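Local atomic coordinates of cellobiose 2-epimerase (Ruminococcus albus, PDB entry 3VW5), a protein that catalyses the reversible epimerization of cellobiose to 4-O-beta-D-glucopyranosyl-D-mannose at the reducing-end sugar, without prior modification of the substrate. Residues A[20-25]-A[70-75]; A[115-120]-A[185-190]; A[177-182]-A[222-227]; A[298-303]-A[350-355]; A[306-311]-A[375-380]. The protein carries 2 engineered substitutions. All coordinates share one frame; numbering follows the deposited sequence.

Contact 1: residues A[20-25]-A[70-75]; sequences KLRDDE and LDNAKH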
# COMPACT_ATOMS: atom_id res chain seq x y z
N LYS A 20 10.37 -15.15 -10.32
CA LYS A 20 10.62 -16.55 -9.95
C LYS A 20 9.53 -17.12 -9.07
O LYS A 20 9.50 -18.32 -8.81
CB LYS A 20 11.96 -16.72 -9.25
CG LYS A 20 13.15 -16.18 -10.05
CD LYS A 20 14.49 -16.48 -9.35
CE LYS A 20 15.63 -15.66 -9.97
NZ LYS A 20 15.72 -15.82 -11.47
N LEU A 21 8.63 -16.27 -8.60
CA LEU A 21 7.57 -16.72 -7.71
C LEU A 21 6.26 -17.00 -8.42
O LEU A 21 5.28 -17.35 -7.78
CB LEU A 21 7.34 -15.71 -6.58
CG LEU A 21 8.49 -15.70 -5.58
CD1 LEU A 21 8.34 -14.55 -4.59
CD2 LEU A 21 8.56 -17.03 -4.85
N ARG A 22 6.26 -16.85 -9.74
CA ARG A 22 5.11 -17.23 -10.55
C ARG A 22 4.80 -18.72 -10.40
O ARG A 22 5.68 -19.57 -10.51
CB ARG A 22 5.36 -16.89 -12.02
CG ARG A 22 4.13 -16.94 -12.89
CD ARG A 22 4.43 -16.64 -14.36
NE ARG A 22 3.41 -17.24 -15.24
CZ ARG A 22 2.84 -16.62 -16.26
NH1 ARG A 22 3.18 -15.37 -16.58
NH2 ARG A 22 1.92 -17.26 -16.98
N ASP A 23 3.53 -19.03 -10.12
CA ASP A 23 3.06 -20.41 -10.01
C ASP A 23 2.23 -20.78 -11.25
O ASP A 23 1.03 -20.47 -11.32
CB ASP A 23 2.23 -20.59 -8.74
CG ASP A 23 1.87 -22.03 -8.48
OD1 ASP A 23 1.49 -22.39 -7.33
OD2 ASP A 23 1.98 -22.83 -9.44
N ASP A 24 2.87 -21.42 -12.22
CA ASP A 24 2.17 -21.86 -13.42
C ASP A 24 1.49 -23.21 -13.21
O ASP A 24 0.69 -23.64 -14.03
CB ASP A 24 3.11 -21.94 -14.62
CG ASP A 24 3.67 -20.58 -15.02
OD1 ASP A 24 2.86 -19.66 -15.30
OD2 ASP A 24 4.91 -20.44 -15.05
N GLU A 25 1.79 -23.86 -12.10
CA GLU A 25 1.18 -25.15 -11.78
C GLU A 25 -0.21 -25.02 -11.13
O GLU A 25 -1.18 -25.65 -11.56
CB GLU A 25 2.12 -25.96 -10.87
CG GLU A 25 3.61 -25.81 -11.26
CD GLU A 25 4.42 -24.96 -10.26
OE1 GLU A 25 4.54 -25.39 -9.08
OE2 GLU A 25 4.93 -23.87 -10.66
N LEU A 70 3.77 -7.55 -18.50
CA LEU A 70 2.33 -7.63 -18.72
C LEU A 70 1.82 -9.05 -18.68
O LEU A 70 0.69 -9.29 -18.27
CB LEU A 70 1.92 -6.96 -20.03
CG LEU A 70 0.40 -6.81 -20.20
CD1 LEU A 70 -0.18 -5.80 -19.22
CD2 LEU A 70 0.03 -6.40 -21.62
N ASP A 71 2.63 -10.01 -19.10
CA ASP A 71 2.21 -11.40 -19.04
C ASP A 71 2.06 -11.88 -17.58
O ASP A 71 1.12 -12.60 -17.24
CB ASP A 71 3.17 -12.30 -19.85
CG ASP A 71 2.63 -13.72 -20.03
OD1 ASP A 71 1.39 -13.91 -20.07
OD2 ASP A 71 3.44 -14.68 -20.13
N ASN A 72 3.00 -11.46 -16.73
CA ASN A 72 2.93 -11.73 -15.29
C ASN A 72 1.76 -11.03 -14.61
O ASN A 72 1.05 -11.63 -13.79
CB ASN A 72 4.25 -11.34 -14.62
CG ASN A 72 5.34 -12.38 -14.84
OD1 ASN A 72 5.07 -13.56 -15.09
ND2 ASN A 72 6.58 -11.94 -14.74
N ALA A 73 1.56 -9.75 -14.94
CA ALA A 73 0.35 -9.06 -14.53
C ALA A 73 -0.86 -9.92 -14.89
O ALA A 73 -1.67 -10.27 -14.03
CB ALA A 73 0.25 -7.68 -15.17
N LYS A 74 -0.96 -10.29 -16.16
CA LYS A 74 -2.12 -11.07 -16.59
C LYS A 74 -2.28 -12.38 -15.83
O LYS A 74 -3.39 -12.81 -15.56
CB LYS A 74 -2.12 -11.31 -18.11
CG LYS A 74 -3.27 -12.19 -18.58
CD LYS A 74 -3.25 -12.39 -20.09
CE LYS A 74 -3.97 -13.68 -20.48
NZ LYS A 74 -3.25 -14.38 -21.60
N HIS A 75 -1.16 -13.01 -15.47
CA HIS A 75 -1.19 -14.27 -14.72
C HIS A 75 -1.85 -14.09 -13.37
O HIS A 75 -2.67 -14.91 -12.96
CB HIS A 75 0.22 -14.85 -14.53
CG HIS A 75 0.25 -16.18 -13.85
ND1 HIS A 75 -0.19 -17.34 -14.45
CD2 HIS A 75 0.65 -16.54 -12.60
CE1 HIS A 75 -0.05 -18.35 -13.61
NE2 HIS A 75 0.46 -17.89 -12.49
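R22, in the irregular segment 20-25, passes helix 70-75 with its CA 7.6 Å from the CA of N72. R22 reaches over with CG anti to the backbone N (chi1 -167°) and an extended chain to NE. This lays its guanidinium flat on the ring of H75, centres 3.9 Å apart and planes at 22°. At the guanidinium edge, NH1 of R22 gives a nearly straight hydrogen bond of 3.0 Å to OD1 of N72. The same NH1 forms a long salt bridge to OD2 of D71. OD1 of D24, in the same segment, forms a salt bridge with NE of R22. H75 turns its ring edge to the loop, and its NE2 donates to the backbone O of D23 at 2.9 Å, from above the carbonyl plane. D23 itself turns its carboxylate to K45 and to the backbone N of N26. The contact joins the loop after helix 2-19 to helix 67-84. R22 is thus held by a stack, an amide, the D24 carboxylate and, at longer range, that of D71. The cation over H75 would probably disfavour a second proton on that ring, although nearby acids would offset part of this.

Contact 2: residues A[115-120]-A[185-190]; sequences AIYALS and LIEAYT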
# COMPACT_ATOMS: atom_id res chain seq x y z
N ALA A 115 -7.92 -4.71 -4.35
CA ALA A 115 -8.41 -5.32 -5.59
C ALA A 115 -8.79 -4.24 -6.62
O ALA A 115 -8.36 -4.30 -7.77
CB ALA A 115 -9.58 -6.25 -5.29
N ILE A 116 -9.57 -3.25 -6.20
CA ILE A 116 -9.92 -2.14 -7.09
C ILE A 116 -8.69 -1.41 -7.63
O ILE A 116 -8.61 -1.11 -8.82
CB ILE A 116 -10.84 -1.14 -6.38
CG1 ILE A 116 -12.19 -1.78 -6.13
CG2 ILE A 116 -10.98 0.15 -7.18
CD1 ILE A 116 -12.95 -1.10 -5.01
N TYR A 117 -7.73 -1.12 -6.75
CA TYR A 117 -6.50 -0.43 -7.10
C TYR A 117 -5.72 -1.18 -8.20
O TYR A 117 -5.30 -0.59 -9.20
CB TYR A 117 -5.66 -0.27 -5.84
CG TYR A 117 -4.42 0.56 -5.97
CD1 TYR A 117 -4.41 1.74 -6.70
CD2 TYR A 117 -3.25 0.19 -5.32
CE1 TYR A 117 -3.26 2.51 -6.79
CE2 TYR A 117 -2.09 0.95 -5.40
CZ TYR A 117 -2.11 2.12 -6.13
OH TYR A 117 -0.96 2.87 -6.21
N ALA A 118 -5.55 -2.48 -7.99
CA ALA A 118 -4.87 -3.37 -8.92
C ALA A 118 -5.63 -3.52 -10.24
O ALA A 118 -5.04 -3.39 -11.31
CB ALA A 118 -4.66 -4.73 -8.29
N LEU A 119 -6.93 -3.82 -10.19
CA LEU A 119 -7.73 -4.01 -11.39
C LEU A 119 -7.71 -2.74 -12.24
O LEU A 119 -7.56 -2.81 -13.46
CB LEU A 119 -9.17 -4.43 -11.06
CG LEU A 119 -9.32 -5.87 -10.53
CD1 LEU A 119 -10.69 -6.10 -9.85
CD2 LEU A 119 -9.04 -6.94 -11.58
N SER A 120 -7.84 -1.58 -11.59
CA SER A 120 -7.84 -0.32 -12.31
C SER A 120 -6.55 -0.19 -13.06
O SER A 120 -6.52 0.18 -14.22
CB SER A 120 -8.01 0.87 -11.36
OG SER A 120 -9.29 0.86 -10.76
N LEU A 185 -8.78 3.25 0.54
CA LEU A 185 -9.89 3.65 -0.33
C LEU A 185 -9.48 4.87 -1.17
O LEU A 185 -9.69 4.89 -2.39
CB LEU A 185 -11.17 3.93 0.46
CG LEU A 185 -11.88 2.70 1.05
CD1 LEU A 185 -12.99 3.14 1.99
CD2 LEU A 185 -12.44 1.76 -0.03
N ILE A 186 -8.88 5.87 -0.55
CA ILE A 186 -8.38 7.00 -1.33
C ILE A 186 -7.48 6.49 -2.47
O ILE A 186 -7.67 6.84 -3.62
CB ILE A 186 -7.63 8.02 -0.44
CG1 ILE A 186 -8.64 8.82 0.40
CG2 ILE A 186 -6.76 8.93 -1.26
CD1 ILE A 186 -8.06 9.41 1.67
N GLU A 187 -6.54 5.62 -2.13
CA GLU A 187 -5.55 5.12 -3.07
C GLU A 187 -6.21 4.42 -4.26
O GLU A 187 -5.87 4.70 -5.41
CB GLU A 187 -4.64 4.16 -2.32
CG GLU A 187 -3.47 3.60 -3.08
CD GLU A 187 -2.79 2.51 -2.28
OE1 GLU A 187 -1.56 2.61 -2.00
OE2 GLU A 187 -3.50 1.55 -1.89
N ALA A 188 -7.14 3.52 -3.98
CA ALA A 188 -7.89 2.78 -5.01
C ALA A 188 -8.77 3.68 -5.87
O ALA A 188 -8.71 3.61 -7.10
CB ALA A 188 -8.73 1.64 -4.39
N TYR A 189 -9.59 4.51 -5.23
CA TYR A 189 -10.53 5.36 -5.96
C TYR A 189 -9.81 6.37 -6.82
O TYR A 189 -10.26 6.69 -7.92
CB TYR A 189 -11.50 6.07 -5.01
CG TYR A 189 -12.54 5.16 -4.42
CD1 TYR A 189 -13.68 5.67 -3.81
CD2 TYR A 189 -12.39 3.78 -4.48
CE1 TYR A 189 -14.64 4.84 -3.26
CE2 TYR A 189 -13.35 2.92 -3.94
CZ TYR A 189 -14.47 3.46 -3.33
OH TYR A 189 -15.43 2.62 -2.78
N THR A 190 -8.68 6.87 -6.33
CA THR A 190 -7.81 7.71 -7.14
C THR A 190 -7.49 7.00 -8.46
O THR A 190 -7.54 7.61 -9.52
CB THR A 190 -6.49 8.06 -6.43
OG1 THR A 190 -6.79 8.78 -5.23
CG2 THR A 190 -5.61 8.92 -7.32
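Y117 and A188 mark the tight part of this contact, with their CA atoms 4.1 Å apart. CB of A188 is small enough to let CB of Y117 approach to 3.9 Å, and it also meets CG2 of I116 at 3.9 Å. Beside it, E187 crosses the ring of Y117. The chain of E187 is extended, with CG anti to the backbone N (chi1 -175°). Its CG lies 3.7 Å from the centroid of the Y117 ring, a CH-pi contact over one face. The carboxylate continues across that face, its plane only 4° from that of the ring. The segments 115-120 and 185-190 run in nearly the same direction, 24° apart, and their axes approach to 7.9 Å. They belong to neighbouring inner helices of the (alpha/alpha)6 barrel, 109-126 and 179-196. No hydrogen bond crosses between the segments. The polar ends find partners in other parts of the barrel: E187 meets R377, Y373 and H184, while the hydroxyl of Y117 meets R377. The looser side is the outward one. There CD1 of I116 only brushes the edge of the Y189 ring, 4.2 Å from CE2. This side too is buried: I142 of helix 129-145 packs on both I116 and Y189, and the hydroxyl of Y189 bonds to E143.

Contact 3: residues A[177-182]-A[222-227]; sequences KTMNAI and NALKVF
L224 opens the contact by meeting the end of M179, CD1 to CE at 3.6 Å. M179 gets there by a bent chain, its CG set between the backbone N and the carbonyl carbon (chi1 72°). K225 touches with its backbone O, 3.3 Å from CB of M179; the K225 amine turns away to the backbone O of I215. O of V226 accepts a hydrogen bond from N of M179, 2.9 Å long and nearly straight at 166°. The same O also receives a CA-H contact from T178. V226 puts its CG1 over the face of the F227 ring. F227 forms an antiparallel, non-hydrogen-bonded pair with T178, whose CG2 comes to the ring edge, 4.1 Å from CD1. T178 is the N-cap residue of helix 179-196; its OG1 accepts from N of A181 at 3.0 Å. A valine in place of T178 would probably leave the A181 amide without this cap and weaken the first turn. Strand 177-178 is an outermost strand of a three-stranded antiparallel sheet and runs directly into this inner helix. M212 of helix 199-216 packs on M179, I274 of helix 261-281 on L224, and I238 of strand 238-240 on V226 and F227.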
# COMPACT_ATOMS: atom_id res chain seq x y z
N LYS A 177 -13.16 1.32 13.23
CA LYS A 177 -12.73 2.09 12.08
C LYS A 177 -11.24 2.41 12.15
O LYS A 177 -10.71 2.60 13.23
CB LYS A 177 -13.59 3.35 11.97
CG LYS A 177 -15.06 3.05 11.72
CD LYS A 177 -15.91 4.32 11.79
CE LYS A 177 -17.37 4.03 11.38
NZ LYS A 177 -18.38 4.68 12.27
N THR A 178 -10.57 2.47 11.00
CA THR A 178 -9.12 2.72 10.97
C THR A 178 -8.75 3.74 9.90
O THR A 178 -9.44 3.85 8.89
CB THR A 178 -8.34 1.43 10.66
OG1 THR A 178 -8.36 1.18 9.24
CG2 THR A 178 -8.93 0.25 11.39
N MET A 179 -7.67 4.49 10.12
CA MET A 179 -7.22 5.43 9.08
C MET A 179 -6.71 4.63 7.89
O MET A 179 -6.84 5.06 6.75
CB MET A 179 -6.16 6.41 9.58
CG MET A 179 -4.77 5.81 9.84
SD MET A 179 -3.62 6.06 8.46
CE MET A 179 -4.27 7.60 7.86
N ASN A 180 -6.15 3.46 8.18
CA ASN A 180 -5.61 2.57 7.19
C ASN A 180 -6.58 2.32 6.05
O ASN A 180 -6.23 2.44 4.88
CB ASN A 180 -5.28 1.24 7.84
CG ASN A 180 -3.97 0.67 7.38
OD1 ASN A 180 -3.83 0.25 6.24
ND2 ASN A 180 -2.99 0.65 8.28
N ALA A 181 -7.80 1.95 6.40
CA ALA A 181 -8.82 1.67 5.40
C ALA A 181 -9.17 2.91 4.58
O ALA A 181 -9.32 2.84 3.36
CB ALA A 181 -10.06 1.09 6.05
N ILE A 182 -9.32 4.05 5.24
CA ILE A 182 -9.71 5.26 4.52
C ILE A 182 -8.64 5.57 3.47
O ILE A 182 -8.94 5.77 2.29
CB ILE A 182 -9.97 6.46 5.47
CG1 ILE A 182 -11.13 6.15 6.43
CG2 ILE A 182 -10.29 7.73 4.70
CD1 ILE A 182 -11.37 7.23 7.46
N ASN A 222 0.03 17.80 13.91
CA ASN A 222 0.32 17.36 12.56
C ASN A 222 0.41 15.85 12.42
O ASN A 222 0.98 15.37 11.44
CB ASN A 222 1.60 18.01 12.01
CG ASN A 222 1.67 19.49 12.32
OD1 ASN A 222 2.55 19.93 13.07
ND2 ASN A 222 0.76 20.26 11.74
N ALA A 223 -0.14 15.12 13.38
CA ALA A 223 -0.20 13.66 13.29
C ALA A 223 -1.52 13.18 12.68
O ALA A 223 -2.50 13.92 12.64
CB ALA A 223 -0.02 13.04 14.65
N LEU A 224 -1.53 11.94 12.20
CA LEU A 224 -2.76 11.27 11.81
C LEU A 224 -3.16 10.31 12.90
O LEU A 224 -2.32 9.53 13.38
CB LEU A 224 -2.55 10.48 10.53
CG LEU A 224 -2.13 11.29 9.31
CD1 LEU A 224 -1.93 10.37 8.12
CD2 LEU A 224 -3.17 12.35 9.02
N LYS A 225 -4.42 10.34 13.30
CA LYS A 225 -4.90 9.33 14.24
C LYS A 225 -5.00 7.99 13.50
O LYS A 225 -5.14 7.95 12.28
CB LYS A 225 -6.25 9.74 14.81
CG LYS A 225 -6.21 11.02 15.62
CD LYS A 225 -7.62 11.50 15.93
CE LYS A 225 -7.67 13.01 16.16
NZ LYS A 225 -7.48 13.81 14.91
N VAL A 226 -4.94 6.88 14.24
CA VAL A 226 -4.85 5.57 13.61
C VAL A 226 -6.11 4.71 13.78
O VAL A 226 -6.63 4.18 12.80
CB VAL A 226 -3.61 4.77 14.09
CG1 VAL A 226 -3.54 3.41 13.42
CG2 VAL A 226 -2.33 5.57 13.84
N PHE A 227 -6.60 4.59 15.01
CA PHE A 227 -7.72 3.70 15.34
C PHE A 227 -8.90 4.46 15.96
O PHE A 227 -8.72 5.39 16.76
CB PHE A 227 -7.28 2.57 16.28
CG PHE A 227 -6.23 1.67 15.69
CD1 PHE A 227 -6.53 0.86 14.60
CD2 PHE A 227 -4.95 1.62 16.23
CE1 PHE A 227 -5.57 0.02 14.05
CE2 PHE A 227 -3.99 0.77 15.69
CZ PHE A 227 -4.30 -0.03 14.59

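Contact 4: residues A[298-303]-A[350-355]; sequences DKTRVW and YSEVTF
R301 bends at chi2 (82°), and F355 sets CG anti to its backbone N (chi1 -170°), which brings the guanidinium and the ring together. CD1 of F355 lies over one guanidinium face, 3.5 Å from CZ of R301, the two planes 56° apart. NH1 of R301 bonds to OD1 of N289. K299 runs its chain over a face of the same ring, and its CB is 3.8 Å from CD1 of F355. R301 and V353 are an antiparallel hydrogen-bonded pair: N of R301 to O of V353 is 2.7 Å, and N of V353 to O of R301 is 2.8 Å. Next in the register, V302 and E352 form a non-hydrogen-bonded pair and lie side by side. CB of E352 also meets CG2 of T300 at 3.9 Å, while its carboxylate bonds to H360. N of W303 gives a third bond, 2.9 Å, to O of S351. OD1 of D298 accepts from T300 N, an Asx turn, and also from T300 OG1. Two bonds thus pair the strands, and the third holds the start of inner helix 303-318. The F355 ring probably shields one face of the R301 cation, whose NH2 bonds weakly to O of E284.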
# COMPACT_ATOMS: atom_id res chain seq x y z
N ASP A 298 9.03 2.66 18.75
CA ASP A 298 9.58 1.51 18.07
C ASP A 298 10.48 1.99 16.94
O ASP A 298 10.00 2.44 15.91
CB ASP A 298 8.47 0.65 17.49
CG ASP A 298 9.00 -0.62 16.81
OD1 ASP A 298 10.24 -0.84 16.84
OD2 ASP A 298 8.19 -1.39 16.26
N LYS A 299 11.78 1.89 17.14
CA LYS A 299 12.71 2.42 16.16
C LYS A 299 13.08 1.39 15.10
O LYS A 299 13.94 1.64 14.25
CB LYS A 299 13.95 2.98 16.85
CG LYS A 299 13.66 4.09 17.86
CD LYS A 299 14.97 4.69 18.38
CE LYS A 299 14.71 5.79 19.40
NZ LYS A 299 15.86 5.92 20.35
N THR A 300 12.44 0.23 15.14
CA THR A 300 12.65 -0.79 14.12
C THR A 300 12.46 -0.22 12.71
O THR A 300 11.49 0.51 12.45
CB THR A 300 11.67 -1.95 14.28
OG1 THR A 300 11.85 -2.55 15.57
CG2 THR A 300 11.85 -3.00 13.17
N ARG A 301 13.38 -0.54 11.81
CA ARG A 301 13.24 -0.14 10.41
C ARG A 301 12.42 -1.18 9.66
O ARG A 301 12.92 -2.26 9.34
CB ARG A 301 14.60 0.06 9.74
CG ARG A 301 15.31 1.36 10.13
CD ARG A 301 16.08 1.28 11.47
NE ARG A 301 16.89 2.49 11.65
CZ ARG A 301 16.42 3.63 12.15
NH1 ARG A 301 15.16 3.71 12.57
NH2 ARG A 301 17.22 4.69 12.24
N VAL A 302 11.15 -0.85 9.41
CA VAL A 302 10.24 -1.68 8.63
C VAL A 302 10.42 -1.29 7.17
O VAL A 302 10.48 -0.09 6.84
CB VAL A 302 8.77 -1.47 9.07
CG1 VAL A 302 7.83 -2.33 8.24
CG2 VAL A 302 8.60 -1.81 10.53
N TRP A 303 10.53 -2.29 6.29
CA TRP A 303 10.94 -2.05 4.91
C TRP A 303 9.99 -1.08 4.16
O TRP A 303 10.45 -0.13 3.53
CB TRP A 303 11.11 -3.37 4.15
CG TRP A 303 9.89 -3.78 3.39
CD1 TRP A 303 9.69 -3.65 2.05
CD2 TRP A 303 8.69 -4.35 3.93
NE1 TRP A 303 8.44 -4.12 1.71
CE2 TRP A 303 7.81 -4.55 2.85
CE3 TRP A 303 8.29 -4.72 5.21
CZ2 TRP A 303 6.55 -5.11 3.01
CZ3 TRP A 303 7.04 -5.28 5.38
CH2 TRP A 303 6.18 -5.46 4.29
N TYR A 350 14.87 -7.37 3.27
CA TYR A 350 14.47 -7.81 4.59
C TYR A 350 13.21 -7.08 5.03
O TYR A 350 13.07 -5.87 4.80
CB TYR A 350 15.57 -7.55 5.61
CG TYR A 350 16.78 -8.42 5.45
CD1 TYR A 350 16.80 -9.73 5.93
CD2 TYR A 350 17.94 -7.92 4.86
CE1 TYR A 350 17.93 -10.52 5.81
CE2 TYR A 350 19.07 -8.70 4.73
CZ TYR A 350 19.06 -9.99 5.22
OH TYR A 350 20.18 -10.76 5.10
N SER A 351 12.32 -7.81 5.68
CA SER A 351 11.11 -7.25 6.29
C SER A 351 11.38 -6.18 7.36
O SER A 351 10.88 -5.05 7.27
CB SER A 351 10.28 -8.38 6.89
OG SER A 351 8.99 -7.95 7.23
N GLU A 352 12.19 -6.53 8.37
CA GLU A 352 12.43 -5.67 9.53
C GLU A 352 13.89 -5.69 10.01
O GLU A 352 14.46 -6.75 10.28
CB GLU A 352 11.48 -6.03 10.69
CG GLU A 352 10.02 -5.62 10.46
CD GLU A 352 9.07 -6.08 11.56
OE1 GLU A 352 9.51 -6.72 12.54
OE2 GLU A 352 7.85 -5.81 11.45
N VAL A 353 14.48 -4.51 10.13
CA VAL A 353 15.83 -4.42 10.67
C VAL A 353 15.88 -3.46 11.85
O VAL A 353 15.37 -2.34 11.74
CB VAL A 353 16.85 -3.97 9.62
CG1 VAL A 353 18.24 -3.96 10.24
CG2 VAL A 353 16.82 -4.89 8.43
N THR A 354 16.49 -3.90 12.95
CA THR A 354 16.63 -3.09 14.18
C THR A 354 17.44 -1.82 13.97
O THR A 354 18.19 -1.68 12.99
CB THR A 354 17.32 -3.87 15.34
OG1 THR A 354 18.70 -4.10 15.03
CG2 THR A 354 16.63 -5.20 15.64
N PHE A 355 17.31 -0.90 14.91
CA PHE A 355 18.06 0.35 14.91
C PHE A 355 19.57 0.10 14.87
O PHE A 355 20.35 0.93 14.40
CB PHE A 355 17.69 1.14 16.16
CG PHE A 355 18.20 2.53 16.17
CD1 PHE A 355 17.51 3.54 15.52
CD2 PHE A 355 19.37 2.85 16.85
CE1 PHE A 355 17.96 4.84 15.54
CE2 PHE A 355 19.83 4.15 16.86
CZ PHE A 355 19.13 5.14 16.20

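Contact 5: residues A[306-311]-A[375-380]; sequences QAEAVV and NGRMCM
M378 fills the space between two inner helices of the barrel, facing A307, V310 and V311. Its CB meets CB of A307 at 4.0 Å. CG, anti to the backbone N (chi1 179°), lies 3.5 Å from the backbone O of A307 and 3.7 Å from CG1 of V310. It also touches CG2 of V311. The chain then bends, and SD comes to rest 3.8 Å from CB of V310. CE meets nothing on 306-311 and turns back to its own helix, 3.5 Å from SG of C379. Beside this apolar patch runs a buried salt bridge. NH2 of R377 donates to OE2 of E308 at 3.0 Å. The carboxylate oxygen lies near the guanidinium plane, at its edge, but the donor stands above the carboxylate plane; the two groups are turned 82° apart. E308 is shared, as it also accepts from H374 and W249. R377 is shared too, with E246 and E187. An alanine in place of E308 would probably leave H374 and W249 without their acceptor and let the R377 guanidinium turn toward its other acids. The segments 306-311 and 375-380 run 22° apart, with axes 8.7 Å from each other. V332 and I336 of helix 323-340 pack on V310. I6, L10 and I14 of helix 2-19 pack on C379, and helix 47-64 lies against M380.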
# COMPACT_ATOMS: atom_id res chain seq x y z
N GLN A 306 10.39 2.56 5.09
CA GLN A 306 11.54 3.21 4.46
C GLN A 306 11.17 3.64 3.06
O GLN A 306 11.43 4.77 2.65
CB GLN A 306 12.77 2.28 4.41
CG GLN A 306 13.28 1.76 5.77
CD GLN A 306 13.21 2.80 6.88
OE1 GLN A 306 13.89 3.83 6.83
NE2 GLN A 306 12.36 2.54 7.87
N ALA A 307 10.57 2.71 2.32
CA ALA A 307 10.17 2.95 0.94
C ALA A 307 9.18 4.12 0.83
O ALA A 307 9.36 5.01 -0.00
CB ALA A 307 9.59 1.69 0.33
N GLU A 308 8.14 4.13 1.66
CA GLU A 308 7.19 5.24 1.64
C GLU A 308 7.82 6.57 2.03
O GLU A 308 7.43 7.62 1.53
CB GLU A 308 5.97 4.95 2.52
CG GLU A 308 5.16 3.75 2.07
CD GLU A 308 4.65 3.86 0.64
OE1 GLU A 308 4.35 5.00 0.21
OE2 GLU A 308 4.55 2.82 -0.04
N ALA A 309 8.81 6.53 2.92
CA ALA A 309 9.48 7.77 3.31
C ALA A 309 10.28 8.39 2.13
O ALA A 309 10.34 9.62 1.99
CB ALA A 309 10.35 7.57 4.53
N VAL A 310 10.86 7.54 1.29
CA VAL A 310 11.58 8.00 0.10
C VAL A 310 10.64 8.79 -0.82
O VAL A 310 10.94 9.94 -1.18
CB VAL A 310 12.25 6.84 -0.67
CG1 VAL A 310 12.75 7.31 -2.01
CG2 VAL A 310 13.40 6.29 0.14
N VAL A 311 9.51 8.20 -1.18
CA VAL A 311 8.52 8.89 -2.01
C VAL A 311 7.98 10.16 -1.34
O VAL A 311 7.96 11.23 -1.95
CB VAL A 311 7.32 7.99 -2.33
CG1 VAL A 311 6.36 8.74 -3.26
CG2 VAL A 311 7.77 6.69 -2.96
N ASN A 375 7.86 -1.51 -2.17
CA ASN A 375 9.22 -1.23 -2.65
C ASN A 375 9.26 -1.04 -4.17
O ASN A 375 10.02 -0.19 -4.69
CB ASN A 375 10.24 -2.25 -2.13
CG ASN A 375 9.86 -3.66 -2.46
OD1 ASN A 375 8.83 -3.90 -3.09
ND2 ASN A 375 10.68 -4.62 -2.05
N GLY A 376 8.44 -1.83 -4.87
CA GLY A 376 8.15 -1.61 -6.28
C GLY A 376 7.64 -0.20 -6.56
O GLY A 376 8.17 0.51 -7.43
N ARG A 377 6.64 0.24 -5.81
CA ARG A 377 6.09 1.57 -6.05
C ARG A 377 7.13 2.67 -5.88
O ARG A 377 7.18 3.61 -6.68
CB ARG A 377 4.85 1.85 -5.20
CG ARG A 377 4.05 3.03 -5.72
CD ARG A 377 2.68 3.12 -5.07
NE ARG A 377 2.78 3.24 -3.62
CZ ARG A 377 1.74 3.28 -2.80
NH1 ARG A 377 0.51 3.23 -3.27
NH2 ARG A 377 1.94 3.38 -1.49
N MET A 378 7.98 2.56 -4.86
CA MET A 378 9.02 3.57 -4.63
C MET A 378 9.97 3.70 -5.82
O MET A 378 10.32 4.80 -6.24
CB MET A 378 9.82 3.25 -3.37
CG MET A 378 10.94 4.23 -3.07
SD MET A 378 12.33 3.39 -2.30
CE MET A 378 12.84 2.29 -3.63
N CYS A 379 10.39 2.56 -6.36
CA CYS A 379 11.29 2.59 -7.49
C CYS A 379 10.63 3.34 -8.65
O CYS A 379 11.20 4.31 -9.18
CB CYS A 379 11.72 1.18 -7.88
SG CYS A 379 12.61 0.33 -6.54
N MET A 380 9.40 2.93 -8.98
CA MET A 380 8.67 3.55 -10.08
C MET A 380 8.36 5.01 -9.85
O MET A 380 8.43 5.81 -10.79
CB MET A 380 7.41 2.76 -10.39
CG MET A 380 7.74 1.33 -10.71
SD MET A 380 6.34 0.30 -11.15
CE MET A 380 6.44 -0.99 -9.90

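Contacts 2 and 5 each join two neighbouring inner helices of the (alpha/alpha)6 barrel. Their centres are about 18 Å apart, yet R377 of contact 5 reaches E187 of contact 2 in a salt bridge. Such a charged cluster on the inner helices is consistent with the central pocket that holds the sugar in this family. Contacts 3 and 4 lie where short strands lead into inner helices. Contact 3 feeds helix 179-196, used by contact 2, and contact 4 feeds helix 303-318, used by contact 5; R301 and Q306 touch there. Contact 1 touches none of the others; its nearest atoms are about 8 Å from contact 2, and its centre about 34 Å from that of contact 3.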